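Local coordinates for protein precorrin-6A reductase (Rhodobacter capsulatus, PDB 4X7G) that catalyses the NADPH-dependent reduction of precorrin-6A, a ring-reduction step in the biosynthesis of cobalamin, at residues G91-A96 against M238-D243; V120-Q125 against P216-D221; Q147-L152 against R186-T191. All blocks are in the same frame, centred on the assembly; numbering follows the deposited sequence.

Interaction 1 is the outermost closure: it begins at G91-A96, entering strand 93-97, and shuts only when the C-terminal helix brings M238-D243 back. Within that span the chain leaves helix 116-122 through V120-Q125 and meets P216-D221 in interaction 2; within this again, strand 149-154 meets the end of helix 178-187 in interaction 3. The three closures nest without crossing. Interaction 1 belongs to the first parallel sheet, on the far side of the chain's centre from interactions 2 and 3, which share the second sheet and touch each other. The late return of strand 229-231 and its helix to the first sheet is consistent with strand-swapping between two Rossmann-fold domains.

Interaction 1: residues G91-A96 against M238-D243; sequences GVALCA and MGWLAD
W240, the residue most covered here, lays one face of its indole against C95. CB of C95 stands 3.7 Å from the centroid of the W240 six-membered ring, a CH-pi contact, while C95 SG lies 3.9 Å from the centroid of the five-membered ring and only 12° off its normal. The cysteine thus spans both rings of one face. W240 CG is anti to its backbone N (chi1 -179°), which carries the indole from the helix across to strand 93-97. Farther out, A93 CB meets W240 CH2 at 3.6 Å, and between the two side chains the carbonyl L94 O approaches W240 CZ2 obliquely at 3.3 Å. The strand and helix segments run nearly antiparallel, at 171°, with axes 9.8 Å apart. C95 SG is held in a disulfide with C231 of strand 229-231, so the sulfur over the ring is that of a cystine; H244 stacks with the indole. Between these two segments the hold is dispersion and sulfur-aromatic contact alone; the indole N-H, bonded to D229 of strand 229-231, adds a polar tie to the same sheet, and the disulfide joins the two strands beneath the ring.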
# COMPACT_ATOMS: atom_id res chain seq x y z
N GLY A 91 14.89 -20.34 -5.07
CA GLY A 91 15.04 -20.86 -3.75
C GLY A 91 15.35 -19.83 -2.64
O GLY A 91 15.79 -20.19 -1.53
N VAL A 92 15.06 -18.56 -2.90
CA VAL A 92 15.21 -17.49 -1.92
C VAL A 92 14.01 -17.46 -1.02
O VAL A 92 12.84 -17.49 -1.47
CB VAL A 92 15.43 -16.18 -2.69
CG1 VAL A 92 15.34 -14.96 -1.78
CG2 VAL A 92 16.76 -16.19 -3.47
N ALA A 93 14.25 -17.37 0.27
CA ALA A 93 13.20 -17.35 1.25
C ALA A 93 12.41 -16.01 1.19
O ALA A 93 13.00 -14.99 0.93
CB ALA A 93 13.78 -17.43 2.63
N LEU A 94 11.12 -16.12 1.32
CA LEU A 94 10.19 -14.98 1.16
C LEU A 94 9.17 -14.91 2.28
O LEU A 94 8.56 -15.92 2.65
CB LEU A 94 9.41 -15.17 -0.14
CG LEU A 94 8.27 -14.22 -0.46
CD1 LEU A 94 8.76 -12.82 -0.63
CD2 LEU A 94 7.55 -14.65 -1.74
N CYS A 95 9.00 -13.72 2.89
CA CYS A 95 7.86 -13.49 3.75
C CYS A 95 7.19 -12.21 3.30
O CYS A 95 7.87 -11.21 2.96
CB CYS A 95 8.22 -13.29 5.20
SG CYS A 95 6.77 -13.71 6.25
N ALA A 96 5.85 -12.17 3.33
CA ALA A 96 5.11 -10.90 3.07
C ALA A 96 4.80 -10.27 4.37
O ALA A 96 4.14 -10.84 5.21
CB ALA A 96 3.80 -11.20 2.30
N MSE A 238 10.91 -10.08 12.16
CA MSE A 238 12.20 -10.25 12.71
C MSE A 238 12.40 -11.71 13.18
O MSE A 238 13.46 -12.26 13.00
CB MSE A 238 12.42 -9.32 13.88
CG MSE A 238 12.38 -7.82 13.37
SE MSE A 238 13.28 -7.27 11.67
CE MSE A 238 15.05 -7.79 12.26
N GLY A 239 11.35 -12.32 13.73
CA GLY A 239 11.43 -13.78 14.10
C GLY A 239 11.60 -14.64 12.88
O GLY A 239 12.38 -15.61 12.90
N TRP A 240 10.86 -14.36 11.80
CA TRP A 240 11.00 -15.11 10.56
C TRP A 240 12.39 -15.00 10.03
O TRP A 240 13.00 -16.00 9.61
CB TRP A 240 9.93 -14.62 9.58
CG TRP A 240 9.91 -15.32 8.26
CD1 TRP A 240 9.03 -16.33 7.89
CD2 TRP A 240 10.72 -15.09 7.14
NE1 TRP A 240 9.27 -16.72 6.63
CE2 TRP A 240 10.32 -16.01 6.13
CE3 TRP A 240 11.73 -14.16 6.84
CZ2 TRP A 240 10.94 -16.05 4.92
CZ3 TRP A 240 12.31 -14.20 5.62
CH2 TRP A 240 11.93 -15.12 4.65
N LEU A 241 13.00 -13.79 10.04
CA LEU A 241 14.31 -13.65 9.50
C LEU A 241 15.31 -14.47 10.33
O LEU A 241 16.17 -15.15 9.76
CB LEU A 241 14.75 -12.17 9.52
CG LEU A 241 14.16 -11.29 8.45
CD1 LEU A 241 14.36 -9.80 8.73
CD2 LEU A 241 14.72 -11.64 7.12
N ALA A 242 15.21 -14.35 11.64
CA ALA A 242 16.10 -15.16 12.51
C ALA A 242 15.98 -16.69 12.22
O ALA A 242 16.98 -17.38 12.04
CB ALA A 242 15.88 -14.86 13.95
N ASP A 243 14.71 -17.08 12.15
CA ASP A 243 14.40 -18.53 11.87
C ASP A 243 14.95 -19.01 10.58
O ASP A 243 15.37 -20.21 10.47
CB ASP A 243 12.92 -18.76 11.85
CG ASP A 243 12.25 -18.80 13.13
OD1 ASP A 243 12.86 -18.76 14.26
OD2 ASP A 243 10.98 -18.88 13.17

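Interaction 2: residues V120-Q125 against P216-D221; sequences VAALPQ and PVILID
I218 turns its CG1 branch anti to the carbonyl carbon (chi1 -65°) and carries on nearly straight to CD1 (chi2 162°), which drives that methyl out from the strand toward A122 and L123. L123 has the same kind of first torsion (chi1 -69°), with CG beside the backbone N, and this sets CG so that the CD2 branch can reach back to the isoleucine although CB does not head directly for the strand. The two branched side chains cross at about a right angle, and the closest touch is methyl to methyl, L123 CD2 to I218 CD1, at 3.7 Å. On the helix side the short side chain of A122 heads for the strand; its CB is 4.0 Å from I218 CD1 and 4.1 Å from I218 CG2, and so rests across both branches. The contact is purely apolar. I218 and L123 are buried, whereas A122 marks the solvent-exposed border. L123 N bonds to V120 O, closing the last turn as the chain leaves the helix, and the chain then extends through P124. In the second Rossmann-type sheet, helix 116-122 belongs to the beta-alpha-beta crossover that joins strand 109-113 to strand 129-132, and here it lies over strand 216-220, one of the two strands the crossover passes. A119, one turn earlier in the helix, also packs on I218, and L123 reaches on to H148 ahead of strand 149-154. Strand 216-220 itself is hydrogen-bonded between strands 109-113 and 192-196.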
# COMPACT_ATOMS: atom_id res chain seq x y z
N VAL A 120 -17.45 1.55 -7.63
CA VAL A 120 -18.12 2.53 -8.45
C VAL A 120 -19.64 2.25 -8.48
O VAL A 120 -20.45 3.15 -8.29
CB VAL A 120 -17.62 2.47 -9.92
CG1 VAL A 120 -18.33 3.56 -10.71
CG2 VAL A 120 -16.11 2.68 -10.03
N ALA A 121 -20.01 0.97 -8.70
CA ALA A 121 -21.44 0.57 -8.72
C ALA A 121 -22.12 0.78 -7.43
O ALA A 121 -23.35 0.86 -7.40
CB ALA A 121 -21.54 -0.85 -9.18
N ALA A 122 -21.41 0.85 -6.29
CA ALA A 122 -21.98 1.05 -4.97
C ALA A 122 -22.41 2.42 -4.69
O ALA A 122 -23.18 2.68 -3.76
CB ALA A 122 -21.00 0.54 -3.89
N LEU A 123 -21.83 3.40 -5.40
CA LEU A 123 -22.15 4.77 -5.12
C LEU A 123 -23.64 5.07 -5.41
O LEU A 123 -24.17 4.45 -6.36
CB LEU A 123 -21.30 5.70 -5.96
CG LEU A 123 -19.81 5.69 -5.55
CD1 LEU A 123 -19.01 6.54 -6.53
CD2 LEU A 123 -19.64 6.21 -4.18
N PRO A 124 -24.23 5.95 -4.67
CA PRO A 124 -25.64 6.28 -4.97
C PRO A 124 -25.82 6.93 -6.29
O PRO A 124 -24.91 7.47 -6.93
CB PRO A 124 -25.98 7.18 -3.82
CG PRO A 124 -24.71 7.87 -3.49
CD PRO A 124 -23.60 6.87 -3.69
N GLN A 125 -27.09 6.90 -6.80
CA GLN A 125 -27.38 7.56 -8.02
C GLN A 125 -27.32 9.12 -7.98
O GLN A 125 -26.78 9.74 -8.87
CB GLN A 125 -28.76 7.02 -8.53
CG GLN A 125 -29.07 7.57 -9.90
CD GLN A 125 -28.16 6.92 -10.94
OE1 GLN A 125 -27.51 5.85 -10.71
NE2 GLN A 125 -28.01 7.59 -12.07
N PRO A 216 -20.29 6.90 5.95
CA PRO A 216 -20.13 5.53 5.43
C PRO A 216 -18.83 5.39 4.65
O PRO A 216 -18.39 6.36 4.00
CB PRO A 216 -21.35 5.40 4.55
CG PRO A 216 -21.52 6.77 3.94
CD PRO A 216 -21.22 7.69 5.11
N VAL A 217 -18.31 4.19 4.70
CA VAL A 217 -17.13 3.80 3.95
C VAL A 217 -17.51 2.67 3.03
O VAL A 217 -18.16 1.68 3.51
CB VAL A 217 -15.96 3.39 4.82
CG1 VAL A 217 -14.76 3.00 4.02
CG2 VAL A 217 -15.63 4.48 5.82
N ILE A 218 -17.17 2.73 1.75
CA ILE A 218 -17.26 1.61 0.80
C ILE A 218 -15.87 1.05 0.73
O ILE A 218 -14.95 1.74 0.29
CB ILE A 218 -17.71 2.10 -0.54
CG1 ILE A 218 -19.14 2.64 -0.45
CG2 ILE A 218 -17.63 1.02 -1.62
CD1 ILE A 218 -19.57 3.55 -1.59
N LEU A 219 -15.67 -0.14 1.27
CA LEU A 219 -14.36 -0.75 1.52
C LEU A 219 -14.13 -1.87 0.56
O LEU A 219 -14.93 -2.83 0.49
CB LEU A 219 -14.31 -1.23 3.01
CG LEU A 219 -12.99 -1.70 3.48
CD1 LEU A 219 -11.97 -0.61 3.50
CD2 LEU A 219 -13.15 -2.31 4.86
N ILE A 220 -13.05 -1.80 -0.19
CA ILE A 220 -12.78 -2.76 -1.24
C ILE A 220 -11.91 -3.90 -0.61
O ILE A 220 -10.86 -3.69 0.01
CB ILE A 220 -12.01 -2.12 -2.37
CG1 ILE A 220 -12.83 -0.95 -2.97
CG2 ILE A 220 -11.68 -3.13 -3.46
CD1 ILE A 220 -12.04 0.10 -3.65
N ASP A 221 -12.39 -5.13 -0.79
CA ASP A 221 -11.66 -6.29 -0.32
C ASP A 221 -10.37 -6.47 -1.11
O ASP A 221 -10.22 -6.14 -2.25
CB ASP A 221 -12.61 -7.50 -0.47
CG ASP A 221 -13.85 -7.41 0.46
OD1 ASP A 221 -13.83 -6.76 1.52
OD2 ASP A 221 -14.75 -8.13 0.09

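Interaction 3: residues Q147-L152 against R186-T191; sequences QHHYLL and RSETIT
H149 NE2 donates to E188 OE2 over 2.7 Å, the one polar bond across this contact. Its N-H...O angle is 151°. The oxygen sits at the edge of the imidazole, close to the ring plane, and accepts the N-H through its anti lone pair; ring and carboxylate planes are 24° apart, so the two flat groups are nearly coplanar. E188 CG is anti to its backbone N, and a bend at chi2 (75°) then turns the carboxylate round to the histidine. Both ends of the pair have second partners: E188 OE1 forms a salt bridge with R168, and H149 ND1 is bonded to D166. An imidazole held between two carboxylates in this way is likely to be biased toward its protonated form. The apolar half of the contact is made by L151, whose CD1 lies 3.9 Å from E188 CD and whose CD2 is 4.0 Å from E188 CG, so the two leucine methyls meet the glutamate at two points, the side chains passing each other at a slant. I190 crosses L151 at about a right angle, its CD1 3.9 Å from L151 CB. Replacing E188 by an alanine would probably leave H149 NE2 and R168 without their shared carboxylate and open a gap beside L151. E188 closes the end of helix 178-187: just beyond it, T189 takes positive phi in a Schellman motif, and R129 of strand 129-132 bonds to E188 O. This helix end packs on the second parallel sheet, where strand 149-154 runs between strands 129-132 and 167-171; L151 also touches L184 of the helix, and I190 leads the chain into strand 192-196.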
# COMPACT_ATOMS: atom_id res chain seq x y z
N GLN A 147 -21.28 11.83 -12.25
CA GLN A 147 -22.19 12.80 -11.66
C GLN A 147 -21.77 13.36 -10.28
O GLN A 147 -22.31 14.39 -9.80
CB GLN A 147 -23.62 12.30 -11.56
CG GLN A 147 -23.94 11.22 -10.53
CD GLN A 147 -23.70 9.81 -11.05
OE1 GLN A 147 -22.85 9.50 -11.94
NE2 GLN A 147 -24.40 8.90 -10.41
N HIS A 148 -20.91 12.62 -9.57
CA HIS A 148 -20.55 13.02 -8.19
C HIS A 148 -19.52 14.14 -8.20
O HIS A 148 -18.76 14.25 -9.17
CB HIS A 148 -20.02 11.80 -7.46
CG HIS A 148 -21.05 10.72 -7.40
ND1 HIS A 148 -22.24 10.93 -6.78
CD2 HIS A 148 -21.09 9.49 -7.93
CE1 HIS A 148 -22.99 9.83 -6.92
NE2 HIS A 148 -22.31 8.93 -7.59
N HIS A 149 -19.45 14.80 -7.04
CA HIS A 149 -18.22 15.56 -6.76
C HIS A 149 -17.20 14.61 -6.10
O HIS A 149 -17.60 13.95 -5.12
CB HIS A 149 -18.50 16.73 -5.82
CG HIS A 149 -17.25 17.33 -5.27
ND1 HIS A 149 -16.35 17.99 -6.05
CD2 HIS A 149 -16.72 17.30 -4.03
CE1 HIS A 149 -15.30 18.29 -5.34
NE2 HIS A 149 -15.50 17.93 -4.12
N TYR A 150 -16.02 14.58 -6.58
CA TYR A 150 -14.98 13.75 -6.08
C TYR A 150 -13.87 14.58 -5.44
O TYR A 150 -13.43 15.60 -6.01
CB TYR A 150 -14.39 12.86 -7.14
CG TYR A 150 -15.33 11.80 -7.67
CD1 TYR A 150 -15.66 10.74 -6.86
CD2 TYR A 150 -15.92 11.87 -8.93
CE1 TYR A 150 -16.53 9.74 -7.33
CE2 TYR A 150 -16.79 10.92 -9.39
CZ TYR A 150 -17.04 9.84 -8.59
OH TYR A 150 -17.87 8.79 -9.02
N LEU A 151 -13.40 14.13 -4.30
CA LEU A 151 -12.16 14.59 -3.69
C LEU A 151 -11.09 13.59 -3.96
O LEU A 151 -11.33 12.37 -3.65
CB LEU A 151 -12.35 14.82 -2.21
CG LEU A 151 -11.08 15.19 -1.38
CD1 LEU A 151 -10.57 16.57 -1.81
CD2 LEU A 151 -11.33 15.16 0.07
N LEU A 152 -9.99 13.95 -4.48
CA LEU A 152 -8.86 13.09 -4.79
C LEU A 152 -7.69 13.46 -3.91
O LEU A 152 -7.60 14.62 -3.42
CB LEU A 152 -8.41 13.26 -6.26
CG LEU A 152 -9.51 13.28 -7.26
CD1 LEU A 152 -9.03 13.52 -8.65
CD2 LEU A 152 -10.34 12.03 -7.20
N ARG A 186 -14.15 17.17 6.83
CA ARG A 186 -15.01 18.35 7.14
C ARG A 186 -14.97 19.46 6.10
O ARG A 186 -16.01 19.94 5.60
CB ARG A 186 -14.56 18.90 8.49
CG ARG A 186 -14.90 18.01 9.67
CD ARG A 186 -15.14 18.83 10.96
NE ARG A 186 -14.05 19.74 11.16
CZ ARG A 186 -14.02 21.03 10.83
NH1 ARG A 186 -15.10 21.76 10.47
NH2 ARG A 186 -12.87 21.64 11.01
N SER A 187 -13.82 19.91 5.79
CA SER A 187 -13.68 21.06 4.90
C SER A 187 -14.27 20.82 3.51
O SER A 187 -14.94 21.70 2.91
CB SER A 187 -12.23 21.48 4.87
OG SER A 187 -11.40 20.69 4.08
N GLU A 188 -14.21 19.56 3.06
CA GLU A 188 -14.78 19.18 1.81
C GLU A 188 -16.21 18.72 1.90
O GLU A 188 -16.77 18.33 0.86
CB GLU A 188 -13.94 18.08 1.16
CG GLU A 188 -14.15 17.97 -0.35
CD GLU A 188 -13.55 19.03 -1.25
OE1 GLU A 188 -12.71 19.80 -0.66
OE2 GLU A 188 -13.71 19.07 -2.48
N THR A 189 -16.78 18.72 3.07
CA THR A 189 -18.16 18.24 3.27
C THR A 189 -18.44 16.91 2.57
O THR A 189 -19.48 16.70 1.95
CB THR A 189 -19.24 19.31 2.95
OG1 THR A 189 -19.11 19.80 1.67
CG2 THR A 189 -18.98 20.47 3.80
N ILE A 190 -17.55 15.95 2.81
CA ILE A 190 -17.66 14.62 2.21
C ILE A 190 -18.84 13.87 2.80
O ILE A 190 -19.14 13.99 4.01
CB ILE A 190 -16.34 13.91 2.52
CG1 ILE A 190 -15.18 14.51 1.83
CG2 ILE A 190 -16.45 12.43 2.21
CD1 ILE A 190 -15.33 14.65 0.35
N THR A 191 -19.51 13.11 1.94
CA THR A 191 -20.62 12.26 2.31
C THR A 191 -20.29 10.79 2.32
O THR A 191 -20.95 10.02 2.97
CB THR A 191 -21.79 12.51 1.37
OG1 THR A 191 -21.49 12.18 0.03
CG2 THR A 191 -22.28 13.98 1.40